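Local atomic coordinates of arginine--tRNA ligase (Campylobacter jejuni, PDB entry 3FNR), a protein that catalyses the ATP-dependent attachment of L-arginine to tRNA(Arg), releasing AMP and diphosphate, as a monomeric class I aminoacyl-tRNA synthetase. Residues 35-41 with 72-78; 244-250 with 269-273; 83-87 with 139-144. The protein carries 1 engineered substitution. All blocks are in the same frame, centred on the assembly; numbering follows the deposited sequence.

Contact 1. Residues 35-41 with 72-78; sequences EYVSANP and TEYYVND
Y74 packs its ring against the loop 37-39, with S38 over one face. The CA of S38 stands 3.6 Å from the ring centroid and only 8° off the ring normal, a CH-pi contact over the middle of the face, while CG1 of V37 comes obliquely to CE2. With CG of Y74 anti to the backbone N (chi1 -177°), the ring runs out along the loop and carries its hydroxyl to the backbone of A39, where OH donates to A39 O at 2.5 Å, tilted from the carbonyl plane. P41, farther along, rests its CG against CG1 of V76 at 3.7 Å and sets CD over the carbonyl oxygen of N77. N77, at the centre of an inverse gamma turn, sends its side chain toward N40, and the two amide planes stand almost perpendicular, 84° apart. Its backbone N and its ND2 both donate to one water, which also lies 2.6 Å from Y75 O and weakly bonds A39 O, bridging loop and strand. S38 OG is a second junction: it accepts a nearly straight bond from Y75 N (3.0 Å) and donates to OE2 of E35 at 2.7 Å. Regular pairing is confined to the parallel bridge of E35 with E73, where Y36 N reaches E73 O at 3.3 Å; beyond it the loop departs. A39, N40 and P41 begin the 'HIGH' region, a signature motif of class I synthetases, so the contact ties its first residues to strand 69-76. Strand 31-35 continues its pairing with strand 237-243 on one side and strand 69-76 with strand 165-167 on the other, while helices 50-65 and 136-157 pack against the side chains of V37 and P41.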
loop_
_atom_site.group_PDB
_atom_site.type_symbol
_atom_site.label_atom_id
_atom_site.label_comp_id
_atom_site.label_asym_id
_atom_site.label_seq_id
_atom_site.Cartn_x
_atom_site.Cartn_y
_atom_site.Cartn_z
ATOM N N GLU A 35 5.526 -5.333 -6.984
ATOM C CA GLU A 35 4.346 -5.126 -7.795
ATOM C C GLU A 35 3.152 -5.356 -6.908
ATOM O O GLU A 35 3.002 -6.437 -6.333
ATOM C CB GLU A 35 4.292 -6.079 -8.986
ATOM C CG GLU A 35 3.026 -5.905 -9.837
ATOM C CD GLU A 35 2.294 -7.219 -10.076
ATOM O OE1 GLU A 35 2.966 -8.271 -10.191
ATOM O OE2 GLU A 35 1.041 -7.207 -10.138
ATOM N N TYR A 36 2.312 -4.334 -6.791
ATOM C CA TYR A 36 1.146 -4.413 -5.928
ATOM C C TYR A 36 -0.049 -3.627 -6.452
ATOM O O TYR A 36 0.076 -2.837 -7.393
ATOM C CB TYR A 36 1.507 -4.033 -4.481
ATOM C CG TYR A 36 1.759 -2.555 -4.191
ATOM C CD1 TYR A 36 2.804 -1.852 -4.802
ATOM C CD2 TYR A 36 0.977 -1.882 -3.259
ATOM C CE1 TYR A 36 3.043 -0.512 -4.509
ATOM C CE2 TYR A 36 1.197 -0.543 -2.966
ATOM C CZ TYR A 36 2.228 0.134 -3.587
ATOM O OH TYR A 36 2.434 1.451 -3.266
ATOM N N VAL A 37 -1.195 -3.855 -5.807
ATOM C CA VAL A 37 -2.511 -3.339 -6.193
ATOM C C VAL A 37 -2.954 -3.990 -7.501
ATOM O O VAL A 37 -3.714 -4.958 -7.462
ATOM C CB VAL A 37 -2.629 -1.766 -6.228
ATOM C CG1 VAL A 37 -4.083 -1.349 -6.357
ATOM C CG2 VAL A 37 -2.038 -1.132 -4.964
ATOM N N SER A 38 -2.473 -3.468 -8.634
ATOM C CA SER A 38 -2.728 -4.033 -9.972
ATOM C C SER A 38 -4.181 -4.401 -10.221
ATOM O O SER A 38 -4.471 -5.488 -10.701
ATOM C CB SER A 38 -1.851 -5.265 -10.222
ATOM O OG SER A 38 -0.477 -4.922 -10.194
ATOM N N ALA A 39 -5.093 -3.502 -9.870
ATOM C CA ALA A 39 -6.513 -3.740 -10.065
ATOM C C ALA A 39 -6.882 -3.477 -11.522
ATOM O O ALA A 39 -6.248 -2.652 -12.189
ATOM C CB ALA A 39 -7.313 -2.849 -9.155
ATOM N N ASN A 40 -7.892 -4.192 -12.010
ATOM C CA ASN A 40 -8.422 -3.981 -13.358
ATOM C C ASN A 40 -8.895 -2.549 -13.567
ATOM O O ASN A 40 -9.565 -2.000 -12.697
ATOM C CB ASN A 40 -9.570 -4.945 -13.613
ATOM C CG ASN A 40 -9.115 -6.386 -13.641
ATOM O OD1 ASN A 40 -7.953 -6.684 -13.936
ATOM N ND2 ASN A 40 -10.026 -7.292 -13.333
ATOM N N PRO A 41 -8.533 -1.930 -14.715
ATOM C CA PRO A 41 -8.899 -0.531 -14.985
ATOM C C PRO A 41 -10.349 -0.399 -15.465
ATOM O O PRO A 41 -10.624 0.240 -16.490
ATOM C CB PRO A 41 -7.914 -0.126 -16.084
ATOM C CG PRO A 41 -7.657 -1.394 -16.829
ATOM C CD PRO A 41 -7.746 -2.514 -15.821
ATOM N N THR A 72 8.539 0.275 -7.444
ATOM C CA THR A 72 7.138 -0.128 -7.426
ATOM C C THR A 72 6.526 -0.107 -8.818
ATOM O O THR A 72 6.851 0.761 -9.645
ATOM C CB THR A 72 6.305 0.764 -6.494
ATOM O OG1 THR A 72 6.561 2.141 -6.790
ATOM C CG2 THR A 72 6.685 0.493 -5.057
ATOM N N GLU A 73 5.617 -1.051 -9.051
ATOM C CA GLU A 73 5.018 -1.258 -10.356
ATOM C C GLU A 73 3.576 -1.760 -10.238
ATOM O O GLU A 73 3.232 -2.518 -9.326
ATOM C CB GLU A 73 5.887 -2.211 -11.197
ATOM C CG GLU A 73 5.516 -2.325 -12.673
ATOM C CD GLU A 73 6.629 -2.916 -13.529
ATOM O OE1 GLU A 73 6.468 -4.070 -13.980
ATOM O OE2 GLU A 73 7.657 -2.225 -13.761
ATOM N N TYR A 74 2.740 -1.306 -11.165
ATOM C CA TYR A 74 1.329 -1.658 -11.225
ATOM C C TYR A 74 1.105 -2.265 -12.598
ATOM O O TYR A 74 1.503 -1.687 -13.612
ATOM C CB TYR A 74 0.495 -0.386 -11.052
ATOM C CG TYR A 74 -1.019 -0.519 -11.015
ATOM C CD1 TYR A 74 -1.748 -0.917 -12.147
ATOM C CD2 TYR A 74 -1.736 -0.150 -9.876
ATOM C CE1 TYR A 74 -3.140 -1.006 -12.118
ATOM C CE2 TYR A 74 -3.132 -0.225 -9.842
ATOM C CZ TYR A 74 -3.821 -0.652 -10.965
ATOM O OH TYR A 74 -5.191 -0.730 -10.934
ATOM N N TYR A 75 0.469 -3.429 -12.623
ATOM C CA TYR A 75 0.172 -4.115 -13.860
ATOM C C TYR A 75 -1.248 -3.792 -14.282
ATOM O O TYR A 75 -2.195 -4.073 -13.543
ATOM C CB TYR A 75 0.315 -5.625 -13.664
ATOM C CG TYR A 75 0.130 -6.438 -14.919
ATOM C CD1 TYR A 75 1.140 -6.508 -15.877
ATOM C CD2 TYR A 75 -1.042 -7.154 -15.144
ATOM C CE1 TYR A 75 0.985 -7.261 -17.027
ATOM C CE2 TYR A 75 -1.213 -7.904 -16.299
ATOM C CZ TYR A 75 -0.193 -7.958 -17.234
ATOM O OH TYR A 75 -0.339 -8.721 -18.374
ATOM N N VAL A 76 -1.381 -3.217 -15.477
ATOM C CA VAL A 76 -2.680 -2.838 -16.037
ATOM C C VAL A 76 -3.206 -3.939 -16.959
ATOM O O VAL A 76 -2.648 -4.173 -18.021
ATOM C CB VAL A 76 -2.592 -1.498 -16.824
ATOM C CG1 VAL A 76 -3.965 -0.966 -17.112
ATOM C CG2 VAL A 76 -1.778 -0.453 -16.058
ATOM N N ASN A 77 -4.271 -4.616 -16.546
ATOM C CA ASN A 77 -4.895 -5.659 -17.359
ATOM C C ASN A 77 -5.750 -5.021 -18.442
ATOM O O ASN A 77 -6.977 -5.060 -18.371
ATOM C CB ASN A 77 -5.772 -6.584 -16.504
ATOM C CG ASN A 77 -4.965 -7.558 -15.659
ATOM O OD1 ASN A 77 -4.436 -8.545 -16.165
ATOM N ND2 ASN A 77 -4.899 -7.301 -14.351
ATOM N N ASP A 78 -5.100 -4.437 -19.444
ATOM C CA ASP A 78 -5.803 -3.591 -20.403
ATOM C C ASP A 78 -5.951 -4.190 -21.801
ATOM O O ASP A 78 -6.025 -3.458 -22.792
ATOM C CB ASP A 78 -5.170 -2.197 -20.458
ATOM C CG ASP A 78 -3.784 -2.187 -21.088
ATOM O OD1 ASP A 78 -3.340 -1.086 -21.472
ATOM O OD2 ASP A 78 -3.131 -3.250 -21.206
HETATM O O HOH W 1 -4.770 -4.472 -13.825
#

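Contact 2. Residues 244-250 with 269-273; sequences ADHHGYI and IILAQ
The backbone N of A244 donates to the carbonyl oxygen of A272 at 3.0 Å, the one hydrogen bond between the two segments. The bond is bent, 142° at the hydrogen, and the donor stands above the carbonyl plane instead of in it. It forms where two neighbouring parallel strands of the Rossmann-type catalytic domain, 237-243 and 267-279, part company: the first ends and its chain turns through a 3-10 segment into helix 250-258, which leads to the second strand. This is a beta-alpha-beta crossover, and the contact lies where the connection folds back over the strand it will join. Apolar groups do the rest. L271 faces the turn and divides its two methyls between two residues. CD2 lies 4.1 Å from CA of A244, and CD1 meets the H247 ring at its edge, 3.7 Å from CD2 of the histidine, the two side chains crossing at about a right angle. CG of H247 is anti to its backbone N (chi1 -177°), which brings that ring edge to the leucine. At the helix start, I250 and I269 slide past one another in opposite directions, CD1 of I250 coming 3.8 Å from CG2 of I269 and its CG2 lying by CG1 of the partner. The tip of I250 also approaches CD2 of L271, and W242 of the preceding strand touches both isoleucines. Within the turn I250 N bonds H247 O, and H247 N and Y249 N make weaker bonds to A244 O and H246 O. After the regular part 269-272, Q273 gives its carbonyl oxygen to R51, whereas its side chain, bent at chi2, doubles back along A244 until CG is 3.8 Å from the alanine CB.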
loop_
_atom_site.group_PDB
_atom_site.type_symbol
_atom_site.label_atom_id
_atom_site.label_comp_id
_atom_site.label_asym_id
_atom_site.label_seq_id
_atom_site.Cartn_x
_atom_site.Cartn_y
_atom_site.Cartn_z
ATOM N N ALA A 244 -5.174 -13.144 0.126
ATOM C CA ALA A 244 -4.952 -14.431 0.796
ATOM C C ALA A 244 -5.668 -15.614 0.149
ATOM O O ALA A 244 -5.215 -16.751 0.270
ATOM C CB ALA A 244 -5.324 -14.335 2.267
ATOM N N ASP A 245 -6.770 -15.347 -0.543
ATOM C CA ASP A 245 -7.509 -16.396 -1.254
ATOM C C ASP A 245 -6.799 -16.907 -2.520
ATOM O O ASP A 245 -7.255 -17.864 -3.148
ATOM C CB ASP A 245 -8.945 -15.948 -1.569
ATOM C CG ASP A 245 -9.013 -14.590 -2.262
ATOM O OD1 ASP A 245 -7.973 -13.910 -2.402
ATOM O OD2 ASP A 245 -10.131 -14.199 -2.663
ATOM N N HIS A 246 -5.683 -16.271 -2.877
ATOM C CA HIS A 246 -4.853 -16.715 -3.995
ATOM C C HIS A 246 -3.630 -17.525 -3.552
ATOM O O HIS A 246 -2.638 -17.590 -4.275
ATOM C CB HIS A 246 -4.419 -15.523 -4.856
ATOM C CG HIS A 246 -5.551 -14.824 -5.536
ATOM N ND1 HIS A 246 -5.607 -13.453 -5.665
ATOM C CD2 HIS A 246 -6.673 -15.302 -6.125
ATOM C CE1 HIS A 246 -6.712 -13.116 -6.306
ATOM N NE2 HIS A 246 -7.377 -14.220 -6.595
ATOM N N HIS A 247 -3.707 -18.142 -2.374
ATOM C CA HIS A 247 -2.615 -18.977 -1.854
ATOM C C HIS A 247 -2.292 -20.171 -2.762
ATOM O O HIS A 247 -1.119 -20.483 -2.988
ATOM C CB HIS A 247 -2.915 -19.463 -0.427
ATOM C CG HIS A 247 -1.808 -20.272 0.181
ATOM N ND1 HIS A 247 -1.869 -21.645 0.306
ATOM C CD2 HIS A 247 -0.603 -19.903 0.681
ATOM C CE1 HIS A 247 -0.752 -22.085 0.862
ATOM N NE2 HIS A 247 0.033 -21.047 1.099
ATOM N N GLY A 248 -3.334 -20.812 -3.299
ATOM C CA GLY A 248 -3.182 -22.001 -4.153
ATOM C C GLY A 248 -2.505 -21.758 -5.494
ATOM O O GLY A 248 -2.145 -22.699 -6.198
ATOM N N TYR A 249 -2.320 -20.487 -5.829
ATOM C CA TYR A 249 -1.725 -20.059 -7.084
ATOM C C TYR A 249 -0.205 -19.919 -6.967
ATOM O O TYR A 249 0.489 -19.834 -7.976
ATOM C CB TYR A 249 -2.349 -18.724 -7.468
ATOM C CG TYR A 249 -2.190 -18.292 -8.904
ATOM C CD1 TYR A 249 -1.214 -17.361 -9.263
ATOM C CD2 TYR A 249 -3.047 -18.768 -9.899
ATOM C CE1 TYR A 249 -1.075 -16.932 -10.581
ATOM C CE2 TYR A 249 -2.919 -18.341 -11.227
ATOM C CZ TYR A 249 -1.929 -17.421 -11.553
ATOM O OH TYR A 249 -1.783 -16.991 -12.848
ATOM N N ILE A 250 0.310 -19.891 -5.738
ATOM C CA ILE A 250 1.756 -19.754 -5.503
ATOM C C ILE A 250 2.616 -20.858 -6.157
ATOM O O ILE A 250 3.530 -20.521 -6.910
ATOM C CB ILE A 250 2.124 -19.529 -3.990
ATOM C CG1 ILE A 250 1.419 -18.285 -3.441
ATOM C CG2 ILE A 250 3.636 -19.372 -3.810
ATOM C CD1 ILE A 250 1.650 -18.031 -1.947
ATOM N N ILE A 269 6.197 -13.883 -2.100
ATOM C CA ILE A 269 4.760 -13.594 -2.126
ATOM C C ILE A 269 4.282 -13.210 -0.724
ATOM O O ILE A 269 4.390 -14.005 0.216
ATOM C CB ILE A 269 3.894 -14.798 -2.634
ATOM C CG1 ILE A 269 4.437 -15.405 -3.938
ATOM C CG2 ILE A 269 2.429 -14.389 -2.767
ATOM C CD1 ILE A 269 4.503 -14.459 -5.121
ATOM N N ILE A 270 3.758 -11.995 -0.590
ATOM C CA ILE A 270 3.126 -11.545 0.657
ATOM C C ILE A 270 1.610 -11.624 0.517
ATOM O O ILE A 270 1.047 -11.101 -0.435
ATOM C CB ILE A 270 3.549 -10.113 1.010
ATOM C CG1 ILE A 270 5.035 -10.077 1.374
ATOM C CG2 ILE A 270 2.680 -9.532 2.141
ATOM C CD1 ILE A 270 5.588 -8.689 1.506
ATOM N N LEU A 271 0.947 -12.283 1.461
ATOM C CA LEU A 271 -0.508 -12.433 1.396
ATOM C C LEU A 271 -1.259 -11.460 2.300
ATOM O O LEU A 271 -1.031 -11.410 3.512
ATOM C CB LEU A 271 -0.924 -13.873 1.697
ATOM C CG LEU A 271 -0.521 -14.991 0.729
ATOM C CD1 LEU A 271 -0.984 -16.322 1.289
ATOM C CD2 LEU A 271 -1.092 -14.794 -0.679
ATOM N N ALA A 272 -2.145 -10.679 1.694
ATOM C CA ALA A 272 -2.953 -9.706 2.415
ATOM C C ALA A 272 -4.299 -10.321 2.784
ATOM O O ALA A 272 -5.089 -10.686 1.908
ATOM C CB ALA A 272 -3.149 -8.447 1.574
ATOM N N GLN A 273 -4.559 -10.433 4.081
ATOM C CA GLN A 273 -5.805 -11.038 4.539
ATOM C C GLN A 273 -7.012 -10.109 4.510
ATOM O O GLN A 273 -6.863 -8.894 4.401
ATOM C CB GLN A 273 -5.646 -11.679 5.918
ATOM C CG GLN A 273 -5.536 -13.190 5.859
ATOM C CD GLN A 273 -6.884 -13.916 5.791
ATOM O OE1 GLN A 273 -7.843 -13.453 5.164
ATOM N NE2 GLN A 273 -6.946 -15.078 6.432
#

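Contact 3. Residues 83-87 with 139-144; sequences IYLLG and LADWAK
L139 begins the approach by laying CD1 against the carbonyl oxygen of G87 at 3.4 Å, a contact of methyl with backbone; its side chain also touches I90, about one turn further along the same partner helix, and A122 of helix 113-126. A140 comes next and sits at the centre. Its CB points at helix 80-98 and touches the carbonyl oxygen of I83 at 3.3 Å and CA of G87 at 3.7 Å. Glycine on one helix and alanine on the other let the backbones come close: the CA atoms of G87 and A140 are 3.9 Å apart, and the axes of the two short segments approach to 7.9 Å. They cross almost perpendicularly, at 98°. Both helices belong to the part of the class I catalytic domain that lies between strands 69-76 and 165-167 in the chain, an insertion between two neighbouring parallel strands of the nucleotide-binding fold. D141 then turns its carboxylate back toward the partner helix, and OD1 lies 3.4 Å from the CD1 methyl of I83, their side chains crossing at about a right angle; the same oxygen forms a salt bridge with R169. A143 offers its CB to L86. With CG of L86 anti to the backbone N (chi1 -180°), the leucine extends toward helix 136-157, and its CD2 settles 3.8 Å from CB of A143 and also beside K144 N. K144 ends the segment. With CG between its backbone N and carbonyl carbon (chi1 72°), it folds its aliphatic part over I83, CG meeting CD1 of the isoleucine at 3.8 Å, before the bent chain carries NZ back to a weak bond with the carbonyl oxygen of D141.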
loop_
_atom_site.group_PDB
_atom_site.type_symbol
_atom_site.label_atom_id
_atom_site.label_comp_id
_atom_site.label_asym_id
_atom_site.label_seq_id
_atom_site.Cartn_x
_atom_site.Cartn_y
_atom_site.Cartn_z
ATOM N N ILE A 83 -11.111 -5.390 -21.243
ATOM C CA ILE A 83 -11.792 -4.103 -21.066
ATOM C C ILE A 83 -13.034 -3.916 -21.942
ATOM O O ILE A 83 -13.663 -2.852 -21.895
ATOM C CB ILE A 83 -10.835 -2.901 -21.322
ATOM C CG1 ILE A 83 -10.417 -2.841 -22.800
ATOM C CG2 ILE A 83 -9.635 -2.939 -20.359
ATOM C CD1 ILE A 83 -9.679 -1.569 -23.206
ATOM N N TYR A 84 -13.376 -4.936 -22.734
ATOM C CA TYR A 84 -14.533 -4.880 -23.638
ATOM C C TYR A 84 -15.825 -4.564 -22.887
ATOM O O TYR A 84 -16.561 -3.654 -23.282
ATOM C CB TYR A 84 -14.680 -6.182 -24.443
ATOM C CG TYR A 84 -15.757 -6.140 -25.519
ATOM C CD1 TYR A 84 -15.507 -5.555 -26.766
ATOM C CD2 TYR A 84 -17.024 -6.691 -25.293
ATOM C CE1 TYR A 84 -16.491 -5.518 -27.761
ATOM C CE2 TYR A 84 -18.016 -6.653 -26.276
ATOM C CZ TYR A 84 -17.743 -6.064 -27.506
ATOM O OH TYR A 84 -18.719 -6.030 -28.478
ATOM N N LEU A 85 -16.068 -5.298 -21.797
ATOM C CA LEU A 85 -17.257 -5.125 -20.959
ATOM C C LEU A 85 -17.404 -3.699 -20.408
ATOM O O LEU A 85 -18.520 -3.197 -20.279
ATOM C CB LEU A 85 -17.261 -6.137 -19.801
ATOM C CG LEU A 85 -18.537 -6.938 -19.484
ATOM C CD1 LEU A 85 -18.405 -7.706 -18.171
ATOM C CD2 LEU A 85 -19.805 -6.095 -19.471
ATOM N N LEU A 86 -16.283 -3.058 -20.086
ATOM C CA LEU A 86 -16.297 -1.659 -19.660
ATOM C C LEU A 86 -16.799 -0.729 -20.777
ATOM O O LEU A 86 -17.580 0.182 -20.516
ATOM C CB LEU A 86 -14.911 -1.223 -19.173
ATOM C CG LEU A 86 -14.760 0.216 -18.684
ATOM C CD1 LEU A 86 -15.408 0.385 -17.306
ATOM C CD2 LEU A 86 -13.290 0.616 -18.663
ATOM N N GLY A 87 -16.350 -0.967 -22.010
ATOM C CA GLY A 87 -16.843 -0.227 -23.175
ATOM C C GLY A 87 -18.313 -0.511 -23.436
ATOM O O GLY A 87 -19.080 0.396 -23.776
ATOM N N LEU A 139 -14.343 2.991 -27.366
ATOM C CA LEU A 139 -14.922 3.550 -26.149
ATOM C C LEU A 139 -14.191 2.992 -24.930
ATOM O O LEU A 139 -13.851 3.740 -24.014
ATOM C CB LEU A 139 -16.420 3.209 -26.064
ATOM C CG LEU A 139 -17.467 4.216 -25.562
ATOM C CD1 LEU A 139 -18.718 3.468 -25.127
ATOM C CD2 LEU A 139 -16.973 5.120 -24.432
ATOM N N ALA A 140 -13.955 1.679 -24.947
ATOM C CA ALA A 140 -13.230 0.970 -23.896
ATOM C C ALA A 140 -11.801 1.471 -23.696
ATOM O O ALA A 140 -11.361 1.595 -22.559
ATOM C CB ALA A 140 -13.240 -0.516 -24.163
ATOM N N ASP A 141 -11.091 1.758 -24.789
ATOM C CA ASP A 141 -9.732 2.318 -24.718
ATOM C C ASP A 141 -9.701 3.684 -24.038
ATOM O O ASP A 141 -8.833 3.951 -23.197
ATOM C CB ASP A 141 -9.110 2.441 -26.114
ATOM C CG ASP A 141 -8.735 1.097 -26.719
ATOM O OD1 ASP A 141 -8.678 0.085 -25.983
ATOM O OD2 ASP A 141 -8.500 1.053 -27.948
ATOM N N TRP A 142 -10.653 4.538 -24.423
ATOM C CA TRP A 142 -10.827 5.871 -23.842
ATOM C C TRP A 142 -11.228 5.753 -22.376
ATOM O O TRP A 142 -10.750 6.513 -21.533
ATOM C CB TRP A 142 -11.900 6.656 -24.609
ATOM C CG TRP A 142 -12.286 7.972 -23.965
ATOM C CD1 TRP A 142 -11.664 9.178 -24.126
ATOM C CD2 TRP A 142 -13.383 8.202 -23.067
ATOM N NE1 TRP A 142 -12.301 10.146 -23.381
ATOM C CE2 TRP A 142 -13.359 9.575 -22.721
ATOM C CE3 TRP A 142 -14.383 7.384 -22.522
ATOM C CZ2 TRP A 142 -14.296 10.147 -21.852
ATOM C CZ3 TRP A 142 -15.313 7.950 -21.654
ATOM C CH2 TRP A 142 -15.259 9.322 -21.328
ATOM N N ALA A 143 -12.118 4.805 -22.101
ATOM C CA ALA A 143 -12.665 4.589 -20.768
ATOM C C ALA A 143 -11.628 4.070 -19.787
ATOM O O ALA A 143 -11.506 4.609 -18.690
ATOM C CB ALA A 143 -13.822 3.640 -20.831
ATOM N N LYS A 144 -10.886 3.036 -20.191
ATOM C CA LYS A 144 -9.905 2.396 -19.318
ATOM C C LYS A 144 -8.802 3.371 -18.929
ATOM O O LYS A 144 -8.224 3.253 -17.846
ATOM C CB LYS A 144 -9.338 1.105 -19.940
ATOM C CG LYS A 144 -8.380 1.278 -21.124
ATOM C CD LYS A 144 -6.910 1.200 -20.717
ATOM C CE LYS A 144 -6.005 1.045 -21.938
ATOM N NZ LYS A 144 -5.796 2.298 -22.696
#

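All three contacts fall within the catalytic domain and follow in series along the chain: contact 1 closes before contact 3 opens, and contact 2 comes last. Contacts 1 and 2 reach the same largely parallel sheet, their centres 16 Å apart and their nearest atoms about 8 Å apart. Contact 3 joins two helices beyond it; its centre is also 16 Å from that of contact 1, and these two touch: L86 and K144 pack on P41 O and I83 on D78. Helix 80-98 directly follows strand 69-76. Contacts 2 and 3 stay about 17 Å apart at their nearest atoms. The loop that begins the 'HIGH' motif thus touches both the sheet and the helix pair.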